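Local coordinates for putative polysaccharide biosynthesis protein with aminopeptidase-like domain (Clostridium acetobutylicum, PDB 3K9T) that probably takes part in the biosynthesis of modified polysaccharides, binding one zinc ion per subunit in an aminopeptidase-like domain not expected to have peptidase activity, at residues F206-Y220 with Y343-R357. Numbering follows the deposited sequence.
Sequences FIAKALSKLKTKYSY and YKTYLEVIYTIENNR
Tyr-343 swings its ring, CG anti to the backbone N (chi1 162°), against the flank of helix 206-211, where Phe-206 O lies in the ring plane at its edge and a water links that carbonyl to the phenol OH. One turn on, Tyr-346 receives the end of Ile-207: CD1 sits 3.5 Å from Tyr-346 CB, the two side chains crossing at about a right angle, while the Tyr-346 hydroxyl bonds to Leu-314 O. Ile-350 then uses both branches. Its CD1 packs 3.5 Å from Ile-207 CG2 and meets Leu-211 CD1 tip to tip, whereas its CG2 lies 3.5 Å from Tyr-220 OH. Beyond it, Ile-353 CG2 rests 3.6 Å from Tyr-218 CD2, and its carbonyl is joined to the Tyr-218 hydroxyl through a second water. Glu-354, its chain bent at chi2, turns its carboxylate into the chain leading to strand 219-225. OE1 takes Lys-217 N on its syn lone pair at 2.8 Å, almost straight at 176°. OE2 accepts Tyr-218 N on its syn side and Tyr-220 OH on its anti side, both somewhat out of the carboxylate plane, the latter at 2.7 Å. Three donors thus grip this buried carboxylate and fix its rotation, which would be expected to favour its ionised form. Arg-357 finally slides past the extended Lys-217, whose NZ reaches Glu-354 O through a further water. Helices 194-211 and 336-355, their segments crossing at -46°, pack together beside the central mixed sheet, and Glu-354 holds the connection from helix 194-211 into strand 219-225, a helix-on-sheet packing of the alpha/beta core of the aminopeptidase-like domain.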
loop_
_atom_site.group_PDB
_atom_site.type_symbol
_atom_site.label_atom_id
_atom_site.label_comp_id
_atom_site.label_asym_id
_atom_site.label_seq_id
_atom_site.Cartn_x
_atom_site.Cartn_y
_atom_site.Cartn_z
ATOM N N PHE A 206 -37.299 -8.482 -10.019
ATOM C CA PHE A 206 -36.876 -9.679 -10.731
ATOM C C PHE A 206 -35.803 -10.511 -10.016
ATOM O O PHE A 206 -35.761 -11.716 -10.178
ATOM C CB PHE A 206 -36.522 -9.351 -12.184
ATOM C CG PHE A 206 -37.738 -9.292 -13.071
ATOM C CD1 PHE A 206 -38.565 -8.181 -13.066
ATOM C CD2 PHE A 206 -38.096 -10.378 -13.848
ATOM C CE1 PHE A 206 -39.704 -8.139 -13.848
ATOM C CE2 PHE A 206 -39.228 -10.343 -14.639
ATOM C CZ PHE A 206 -40.030 -9.221 -14.652
ATOM N N ILE A 207 -34.959 -9.880 -9.215
ATOM C CA ILE A 207 -34.018 -10.634 -8.411
ATOM C C ILE A 207 -34.834 -11.436 -7.409
ATOM O O ILE A 207 -34.638 -12.628 -7.315
ATOM C CB ILE A 207 -32.981 -9.756 -7.707
ATOM C CG1 ILE A 207 -32.033 -9.188 -8.765
ATOM C CG2 ILE A 207 -32.191 -10.585 -6.650
ATOM C CD1 ILE A 207 -31.347 -7.959 -8.297
ATOM N N ALA A 208 -35.759 -10.777 -6.709
ATOM C CA ALA A 208 -36.664 -11.449 -5.743
ATOM C C ALA A 208 -37.407 -12.612 -6.425
ATOM O O ALA A 208 -37.468 -13.724 -5.896
ATOM C CB ALA A 208 -37.652 -10.457 -5.127
ATOM N N LYS A 209 -37.894 -12.351 -7.632
ATOM C CA LYS A 209 -38.645 -13.340 -8.380
ATOM C C LYS A 209 -37.801 -14.599 -8.672
ATOM O O LYS A 209 -38.306 -15.716 -8.565
ATOM C CB LYS A 209 -39.164 -12.705 -9.666
ATOM C CG LYS A 209 -40.194 -13.532 -10.351
ATOM C CD LYS A 209 -40.490 -13.084 -11.783
ATOM C CE LYS A 209 -41.217 -11.782 -11.873
ATOM N NZ LYS A 209 -42.102 -11.793 -13.113
ATOM N N ALA A 210 -36.528 -14.411 -9.036
ATOM C CA ALA A 210 -35.605 -15.531 -9.264
ATOM C C ALA A 210 -35.229 -16.263 -7.948
ATOM O O ALA A 210 -35.292 -17.477 -7.884
ATOM C CB ALA A 210 -34.329 -15.051 -10.009
ATOM N N LEU A 211 -34.838 -15.529 -6.912
ATOM C CA LEU A 211 -34.406 -16.141 -5.648
ATOM C C LEU A 211 -35.492 -16.976 -4.965
ATOM O O LEU A 211 -35.208 -18.009 -4.369
ATOM C CB LEU A 211 -33.845 -15.102 -4.679
ATOM C CG LEU A 211 -32.394 -14.676 -4.893
ATOM C CD1 LEU A 211 -31.937 -13.891 -3.657
ATOM C CD2 LEU A 211 -31.491 -15.862 -5.129
ATOM N N SER A 212 -36.726 -16.494 -5.068
ATOM C CA SER A 212 -37.921 -17.192 -4.639
ATOM C C SER A 212 -37.988 -18.645 -5.049
ATOM O O SER A 212 -38.649 -19.427 -4.393
ATOM C CB SER A 212 -39.146 -16.526 -5.273
ATOM O OG SER A 212 -39.450 -15.340 -4.604
ATOM N N LYS A 213 -37.379 -18.967 -6.177
ATOM C CA LYS A 213 -37.453 -20.291 -6.745
ATOM C C LYS A 213 -36.282 -21.188 -6.369
ATOM O O LYS A 213 -36.237 -22.338 -6.800
ATOM C CB LYS A 213 -37.564 -20.135 -8.256
ATOM C CG LYS A 213 -38.895 -19.444 -8.634
ATOM C CD LYS A 213 -39.019 -19.146 -10.095
ATOM C CE LYS A 213 -40.448 -18.710 -10.453
ATOM N NZ LYS A 213 -40.909 -17.536 -9.730
ATOM N N LEU A 214 -35.362 -20.682 -5.542
ATOM C CA LEU A 214 -34.139 -21.390 -5.172
ATOM C C LEU A 214 -34.064 -21.676 -3.672
ATOM O O LEU A 214 -34.660 -20.979 -2.855
ATOM C CB LEU A 214 -32.932 -20.531 -5.541
ATOM C CG LEU A 214 -32.804 -20.006 -6.966
ATOM C CD1 LEU A 214 -31.528 -19.209 -7.089
ATOM C CD2 LEU A 214 -32.786 -21.168 -7.930
ATOM N N LYS A 215 -33.300 -22.696 -3.312
ATOM C CA LYS A 215 -33.076 -23.040 -1.917
ATOM C C LYS A 215 -31.786 -22.316 -1.500
ATOM O O LYS A 215 -30.706 -22.727 -1.876
ATOM C CB LYS A 215 -32.927 -24.558 -1.800
ATOM C CG LYS A 215 -32.680 -25.091 -0.362
ATOM C CD LYS A 215 -32.477 -26.634 -0.354
ATOM C CE LYS A 215 -31.858 -27.154 0.964
ATOM N NZ LYS A 215 -32.828 -27.158 2.093
ATOM N N THR A 216 -31.899 -21.231 -0.736
ATOM C CA THR A 216 -30.729 -20.412 -0.379
ATOM C C THR A 216 -30.223 -20.675 1.028
ATOM O O THR A 216 -30.990 -21.075 1.889
ATOM C CB THR A 216 -31.029 -18.884 -0.509
ATOM O OG1 THR A 216 -32.065 -18.505 0.417
ATOM C CG2 THR A 216 -31.451 -18.545 -1.918
ATOM N N LYS A 217 -28.918 -20.458 1.231
ATOM C CA LYS A 217 -28.260 -20.594 2.546
ATOM C C LYS A 217 -28.662 -19.399 3.387
ATOM O O LYS A 217 -29.084 -19.530 4.543
ATOM C CB LYS A 217 -26.721 -20.637 2.387
ATOM C CG LYS A 217 -25.844 -20.634 3.684
ATOM C CD LYS A 217 -24.314 -20.669 3.313
ATOM C CE LYS A 217 -23.381 -20.011 4.371
ATOM N NZ LYS A 217 -21.940 -20.465 4.296
ATOM N N TYR A 218 -28.520 -18.233 2.788
ATOM C CA TYR A 218 -28.893 -17.011 3.451
ATOM C C TYR A 218 -30.377 -16.653 3.266
ATOM O O TYR A 218 -31.055 -17.149 2.362
ATOM C CB TYR A 218 -28.029 -15.851 2.977
ATOM C CG TYR A 218 -26.586 -15.944 3.382
ATOM C CD1 TYR A 218 -26.187 -15.653 4.674
ATOM C CD2 TYR A 218 -25.613 -16.294 2.465
ATOM C CE1 TYR A 218 -24.855 -15.723 5.043
ATOM C CE2 TYR A 218 -24.297 -16.372 2.826
ATOM C CZ TYR A 218 -23.915 -16.073 4.106
ATOM O OH TYR A 218 -22.588 -16.132 4.426
ATOM N N SER A 219 -30.852 -15.825 4.191
ATOM C CA SER A 219 -32.160 -15.231 4.126
ATOM C C SER A 219 -31.967 -13.943 3.367
ATOM O O SER A 219 -30.882 -13.373 3.398
ATOM C CB SER A 219 -32.724 -14.962 5.515
ATOM O OG SER A 219 -33.097 -16.178 6.142
ATOM N N TYR A 220 -33.007 -13.531 2.645
ATOM C CA TYR A 220 -32.967 -12.352 1.821
ATOM C C TYR A 220 -34.176 -11.482 2.101
ATOM O O TYR A 220 -35.283 -11.983 2.156
ATOM C CB TYR A 220 -32.919 -12.751 0.340
ATOM C CG TYR A 220 -31.609 -13.344 -0.052
ATOM C CD1 TYR A 220 -31.321 -14.680 0.249
ATOM C CD2 TYR A 220 -30.638 -12.576 -0.723
ATOM C CE1 TYR A 220 -30.110 -15.237 -0.096
ATOM C CE2 TYR A 220 -29.403 -13.128 -1.088
ATOM C CZ TYR A 220 -29.140 -14.461 -0.743
ATOM O OH TYR A 220 -27.944 -15.048 -1.075
ATOM N N TYR A 343 -28.820 -7.193 -13.985
ATOM C CA TYR A 343 -29.493 -8.319 -13.346
ATOM C C TYR A 343 -28.570 -9.533 -13.233
ATOM O O TYR A 343 -28.480 -10.154 -12.189
ATOM C CB TYR A 343 -30.732 -8.619 -14.155
ATOM C CG TYR A 343 -31.389 -9.960 -13.985
ATOM C CD1 TYR A 343 -32.308 -10.184 -12.971
ATOM C CD2 TYR A 343 -31.171 -10.975 -14.910
ATOM C CE1 TYR A 343 -32.953 -11.390 -12.850
ATOM C CE2 TYR A 343 -31.816 -12.205 -14.788
ATOM C CZ TYR A 343 -32.710 -12.395 -13.763
ATOM O OH TYR A 343 -33.367 -13.588 -13.643
ATOM N N LYS A 344 -27.900 -9.853 -14.330
ATOM C CA LYS A 344 -26.884 -10.901 -14.377
ATOM C C LYS A 344 -25.806 -10.657 -13.293
ATOM O O LYS A 344 -25.391 -11.579 -12.563
ATOM C CB LYS A 344 -26.298 -10.929 -15.809
ATOM C CG LYS A 344 -25.058 -11.772 -16.053
ATOM C CD LYS A 344 -24.954 -12.192 -17.537
ATOM C CE LYS A 344 -24.189 -11.216 -18.412
ATOM N NZ LYS A 344 -22.733 -11.365 -18.211
ATOM N N THR A 345 -25.380 -9.410 -13.144
ATOM C CA THR A 345 -24.301 -9.102 -12.195
ATOM C C THR A 345 -24.767 -9.300 -10.740
ATOM O O THR A 345 -24.058 -9.872 -9.896
ATOM C CB THR A 345 -23.706 -7.718 -12.427
ATOM O OG1 THR A 345 -23.281 -7.569 -13.814
ATOM C CG2 THR A 345 -22.542 -7.507 -11.475
ATOM N N TYR A 346 -25.965 -8.828 -10.456
ATOM C CA TYR A 346 -26.554 -9.012 -9.148
ATOM C C TYR A 346 -26.677 -10.499 -8.861
ATOM O O TYR A 346 -26.355 -10.939 -7.759
ATOM C CB TYR A 346 -27.927 -8.285 -9.015
ATOM C CG TYR A 346 -27.844 -6.852 -8.486
ATOM C CD1 TYR A 346 -27.439 -5.799 -9.296
ATOM C CD2 TYR A 346 -28.216 -6.549 -7.177
ATOM C CE1 TYR A 346 -27.391 -4.492 -8.799
ATOM C CE2 TYR A 346 -28.169 -5.253 -6.673
ATOM C CZ TYR A 346 -27.745 -4.230 -7.474
ATOM O OH TYR A 346 -27.699 -2.933 -6.977
ATOM N N LEU A 347 -27.148 -11.286 -9.829
ATOM C CA LEU A 347 -27.262 -12.732 -9.610
ATOM C C LEU A 347 -25.886 -13.384 -9.345
ATOM O O LEU A 347 -25.766 -14.315 -8.531
ATOM C CB LEU A 347 -27.980 -13.408 -10.793
ATOM C CG LEU A 347 -29.490 -13.156 -10.934
ATOM C CD1 LEU A 347 -30.077 -14.059 -11.991
ATOM C CD2 LEU A 347 -30.214 -13.378 -9.603
ATOM N N GLU A 348 -24.855 -12.899 -10.036
ATOM C CA GLU A 348 -23.492 -13.440 -9.872
ATOM C C GLU A 348 -22.949 -13.084 -8.496
ATOM O O GLU A 348 -22.230 -13.873 -7.851
ATOM C CB GLU A 348 -22.551 -12.890 -10.950
ATOM C CG GLU A 348 -21.204 -13.639 -11.044
ATOM C CD GLU A 348 -21.380 -15.099 -11.356
ATOM O OE1 GLU A 348 -22.302 -15.419 -12.139
ATOM O OE2 GLU A 348 -20.606 -15.934 -10.826
ATOM N N VAL A 349 -23.269 -11.867 -8.066
ATOM C CA VAL A 349 -22.947 -11.453 -6.726
ATOM C C VAL A 349 -23.584 -12.421 -5.729
ATOM O O VAL A 349 -22.883 -12.902 -4.832
ATOM C CB VAL A 349 -23.340 -10.005 -6.470
ATOM C CG1 VAL A 349 -23.348 -9.684 -4.972
ATOM C CG2 VAL A 349 -22.391 -9.108 -7.228
ATOM N N ILE A 350 -24.878 -12.725 -5.921
ATOM C CA ILE A 350 -25.646 -13.570 -5.001
ATOM C C ILE A 350 -25.111 -14.984 -5.037
ATOM O O ILE A 350 -24.918 -15.589 -3.988
ATOM C CB ILE A 350 -27.174 -13.527 -5.268
ATOM C CG1 ILE A 350 -27.742 -12.158 -4.842
ATOM C CG2 ILE A 350 -27.870 -14.651 -4.522
ATOM C CD1 ILE A 350 -29.218 -11.832 -5.278
ATOM N N TYR A 351 -24.838 -15.496 -6.234
ATOM C CA TYR A 351 -24.157 -16.791 -6.370
ATOM C C TYR A 351 -22.846 -16.794 -5.562
ATOM O O TYR A 351 -22.548 -17.766 -4.898
ATOM C CB TYR A 351 -23.855 -17.097 -7.846
ATOM C CG TYR A 351 -23.042 -18.362 -8.096
ATOM C CD1 TYR A 351 -21.644 -18.375 -7.959
ATOM C CD2 TYR A 351 -23.662 -19.537 -8.487
ATOM C CE1 TYR A 351 -20.915 -19.529 -8.198
ATOM C CE2 TYR A 351 -22.929 -20.708 -8.739
ATOM C CZ TYR A 351 -21.561 -20.695 -8.601
ATOM O OH TYR A 351 -20.844 -21.843 -8.834
ATOM N N THR A 352 -22.079 -15.708 -5.598
ATOM C CA THR A 352 -20.796 -15.657 -4.864
ATOM C C THR A 352 -21.027 -15.644 -3.337
ATOM O O THR A 352 -20.363 -16.349 -2.569
ATOM C CB THR A 352 -19.932 -14.457 -5.334
ATOM O OG1 THR A 352 -19.805 -14.487 -6.763
ATOM C CG2 THR A 352 -18.546 -14.502 -4.715
ATOM N N ILE A 353 -21.982 -14.839 -2.907
ATOM C CA ILE A 353 -22.336 -14.756 -1.504
ATOM C C ILE A 353 -22.677 -16.135 -0.983
ATOM O O ILE A 353 -22.208 -16.536 0.065
ATOM C CB ILE A 353 -23.567 -13.850 -1.294
ATOM C CG1 ILE A 353 -23.207 -12.393 -1.519
ATOM C CG2 ILE A 353 -24.180 -14.040 0.116
ATOM C CD1 ILE A 353 -24.462 -11.525 -1.683
ATOM N N GLU A 354 -23.504 -16.849 -1.735
ATOM C CA GLU A 354 -24.007 -18.151 -1.311
ATOM C C GLU A 354 -22.947 -19.249 -1.276
ATOM O O GLU A 354 -22.940 -20.064 -0.370
ATOM C CB GLU A 354 -25.108 -18.561 -2.275
ATOM C CG GLU A 354 -26.391 -17.816 -2.080
ATOM C CD GLU A 354 -27.206 -18.369 -0.948
ATOM O OE1 GLU A 354 -27.355 -19.601 -0.904
ATOM O OE2 GLU A 354 -27.694 -17.570 -0.109
ATOM N N ASN A 355 -22.059 -19.255 -2.273
ATOM C CA ASN A 355 -21.020 -20.283 -2.403
ATOM C C ASN A 355 -19.640 -19.954 -1.832
ATOM O O ASN A 355 -18.688 -20.687 -2.100
ATOM C CB ASN A 355 -20.861 -20.685 -3.880
ATOM C CG ASN A 355 -22.092 -21.380 -4.428
ATOM O OD1 ASN A 355 -22.507 -22.404 -3.905
ATOM N ND2 ASN A 355 -22.681 -20.823 -5.498
ATOM N N ASN A 356 -19.525 -18.876 -1.058
ATOM C CA ASN A 356 -18.250 -18.486 -0.450
ATOM C C ASN A 356 -17.969 -19.303 0.802
ATOM O O ASN A 356 -17.945 -18.767 1.904
ATOM C CB ASN A 356 -18.222 -16.983 -0.086
ATOM C CG ASN A 356 -16.830 -16.504 0.349
ATOM O OD1 ASN A 356 -15.834 -17.080 -0.059
ATOM N ND2 ASN A 356 -16.763 -15.444 1.163
ATOM N N ARG A 357 -17.679 -20.583 0.631
ATOM C CA ARG A 357 -17.441 -21.451 1.781
ATOM C C ARG A 357 -15.993 -21.421 2.305
ATOM O O ARG A 357 -15.126 -20.789 1.710
ATOM C CB ARG A 357 -17.919 -22.848 1.452
ATOM C CG ARG A 357 -19.411 -22.878 1.302
ATOM C CD ARG A 357 -19.932 -24.186 0.735
ATOM N NE ARG A 357 -21.273 -23.915 0.246
ATOM C CZ ARG A 357 -22.338 -23.764 1.028
ATOM N NH1 ARG A 357 -22.258 -23.903 2.354
ATOM N NH2 ARG A 357 -23.507 -23.486 0.473
HETATM O O HOH W 1 -35.956 -13.146 -12.436
HETATM O O HOH W 2 -21.625 -19.375 1.961
HETATM O O HOH W 3 -21.159 -15.514 2.277
#